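Local coordinates for protein AGR_L_2016p (PDB 2GVH) that probably hydrolyses acyl-CoA thioesters to the free carboxylic acid and coenzyme A, as an acyl-CoA thioesterase with two hotdog-type domains in one chain, at residues F71-C76 and F129-I134. Residues are numbered along the deposited sequence; the frame is centred on the assembly and turned at random.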
loop_
_atom_site.group_PDB
_atom_site.type_symbol
_atom_site.label_atom_id
_atom_site.label_comp_id
_atom_site.label_asym_id
_atom_site.label_seq_id
_atom_site.Cartn_x
_atom_site.Cartn_y
_atom_site.Cartn_z
ATOM N N PHE B 71 7.887 -14.680 16.057
ATOM C CA PHE B 71 8.473 -15.652 15.139
ATOM C C PHE B 71 9.159 -15.000 13.953
ATOM O O PHE B 71 8.729 -13.957 13.470
ATOM C CB PHE B 71 7.383 -16.545 14.558
ATOM C CG PHE B 71 6.990 -17.663 15.442
ATOM C CD1 PHE B 71 7.685 -18.837 15.426
ATOM C CD2 PHE B 71 5.927 -17.529 16.311
ATOM C CE1 PHE B 71 7.331 -19.863 16.249
ATOM C CE2 PHE B 71 5.571 -18.545 17.141
ATOM C CZ PHE B 71 6.263 -19.720 17.106
ATOM N N VAL B 72 10.199 -15.650 13.458
ATOM C CA VAL B 72 10.765 -15.296 12.166
ATOM C C VAL B 72 10.748 -16.510 11.252
ATOM O O VAL B 72 10.570 -17.658 11.699
ATOM C CB VAL B 72 12.206 -14.798 12.276
ATOM C CG1 VAL B 72 12.238 -13.474 13.008
ATOM C CG2 VAL B 72 13.135 -15.869 12.949
ATOM N N THR B 73 10.950 -16.254 9.971
ATOM C CA THR B 73 11.021 -17.301 8.994
ATOM C C THR B 73 12.472 -17.680 8.808
ATOM O O THR B 73 13.259 -16.905 8.265
ATOM C CB THR B 73 10.408 -16.851 7.722
ATOM O OG1 THR B 73 9.056 -16.509 7.990
ATOM C CG2 THR B 73 10.423 -17.956 6.711
ATOM N N ALA B 74 12.831 -18.868 9.293
ATOM C CA ALA B 74 14.214 -19.318 9.172
ATOM C C ALA B 74 14.402 -19.830 7.754
ATOM O O ALA B 74 15.437 -19.597 7.117
ATOM C CB ALA B 74 14.519 -20.394 10.175
ATOM N N SER B 75 13.382 -20.508 7.238
ATOM C CA SER B 75 13.522 -21.062 5.909
ATOM C C SER B 75 12.232 -21.481 5.257
ATOM O O SER B 75 11.217 -21.721 5.915
ATOM C CB SER B 75 14.510 -22.236 5.924
ATOM O OG SER B 75 13.826 -23.420 6.155
ATOM N N CYS B 76 12.333 -21.618 3.947
ATOM C CA CYS B 76 11.202 -21.843 3.082
ATOM C C CYS B 76 11.544 -22.983 2.108
ATOM O O CYS B 76 12.476 -22.864 1.336
ATOM C CB CYS B 76 10.999 -20.551 2.330
ATOM S SG CYS B 76 9.680 -20.557 1.203
ATOM N N PHE B 129 6.981 -24.082 5.598
ATOM C CA PHE B 129 7.720 -22.997 6.225
ATOM C C PHE B 129 8.257 -23.378 7.561
ATOM O O PHE B 129 7.561 -23.976 8.369
ATOM C CB PHE B 129 6.839 -21.779 6.368
ATOM C CG PHE B 129 6.587 -21.086 5.087
ATOM C CD1 PHE B 129 5.615 -21.551 4.205
ATOM C CD2 PHE B 129 7.307 -19.945 4.758
ATOM C CE1 PHE B 129 5.366 -20.874 2.978
ATOM C CE2 PHE B 129 7.076 -19.254 3.526
ATOM C CZ PHE B 129 6.115 -19.724 2.640
ATOM N N HIS B 130 9.513 -23.043 7.801
ATOM C CA HIS B 130 10.105 -23.321 9.089
ATOM C C HIS B 130 10.233 -22.042 9.873
ATOM O O HIS B 130 11.150 -21.227 9.623
ATOM C CB HIS B 130 11.455 -24.012 8.927
ATOM C CG HIS B 130 11.378 -25.316 8.193
ATOM N ND1 HIS B 130 11.209 -26.526 8.839
ATOM C CD2 HIS B 130 11.436 -25.598 6.867
ATOM C CE1 HIS B 130 11.171 -27.496 7.944
ATOM N NE2 HIS B 130 11.303 -26.958 6.741
HETATM N N MSE B 131 9.279 -21.837 10.789
HETATM C CA MSE B 131 9.311 -20.664 11.659
HETATM C C MSE B 131 10.156 -21.011 12.866
HETATM O O MSE B 131 10.293 -22.168 13.194
HETATM C CB MSE B 131 7.919 -20.255 12.106
HETATM C CG MSE B 131 6.879 -20.226 11.001
HETATM SE SE MSE B 131 7.411 -19.167 9.472
HETATM C CE MSE B 131 7.191 -17.355 10.197
ATOM N N VAL B 132 10.756 -19.996 13.477
ATOM C CA VAL B 132 11.536 -20.123 14.691
ATOM C C VAL B 132 11.072 -19.024 15.632
ATOM O O VAL B 132 10.807 -17.890 15.205
ATOM C CB VAL B 132 13.035 -19.955 14.410
ATOM C CG1 VAL B 132 13.838 -19.875 15.709
ATOM C CG2 VAL B 132 13.546 -21.078 13.548
ATOM N N ALA B 133 10.953 -19.383 16.909
ATOM C CA ALA B 133 10.468 -18.469 17.930
ATOM C C ALA B 133 11.626 -17.638 18.421
ATOM O O ALA B 133 12.687 -18.179 18.694
ATOM C CB ALA B 133 9.878 -19.265 19.082
ATOM N N ILE B 134 11.438 -16.328 18.524
ATOM C CA ILE B 134 12.417 -15.472 19.210
ATOM C C ILE B 134 11.720 -14.832 20.400
ATOM O O ILE B 134 11.206 -13.718 20.299
ATOM C CB ILE B 134 12.992 -14.351 18.301
ATOM C CG1 ILE B 134 13.436 -14.898 16.930
ATOM C CG2 ILE B 134 14.106 -13.599 19.039
ATOM C CD1 ILE B 134 14.723 -15.645 16.927
#
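F71 CD1 packs on M131 CB at 3.6 Å, oblique to the F71 ring, and CE1 makes an apolar contact with A133 CB, while V132 N lies at the ring's edge, in plane. The F129 ring takes T73 CG2 at its edge and C76 SG obliquely, 4.3 Å from the ring centroid and 33° off the normal, a sulfur-aromatic contact; with SG anti to the backbone N (chi1 180°), the sulfur reaches CE2. At the H130 ring, S75 O lies at the edge, in plane, and S75 OG approaches CD2 obliquely. H130 NE2 is hydrogen-bonded to E77 OE2. Selenomethionine M131, bent at chi2 and chi3, brings SE and CE beside T73 OG1, which is hydrogen-bonded to D56 OD1.

The strands run antiparallel, the segment axes 4.6 Å apart at closest approach. Two hydrogen bonds join V72 N to V132 O and V132 N to V72 O, 2.9 Å each. Beyond them a classic beta bulge sets A74 and S75 both against H130: H130 O accepts from A74 N and, weakly, from S75 N, while H130 N gives a nearly straight bond (173°) to S75 O. A74 CB meets V132 CG2.

F71, F129 and M131 touch helix 49-67, consistent with the hotdog arrangement of a sheet packed on a long helix. Strand 104-115 flanks 121-133 across from 71-80, whose S75 and C76 pair with a strand of the second subunit, continuing the sheet across the interface.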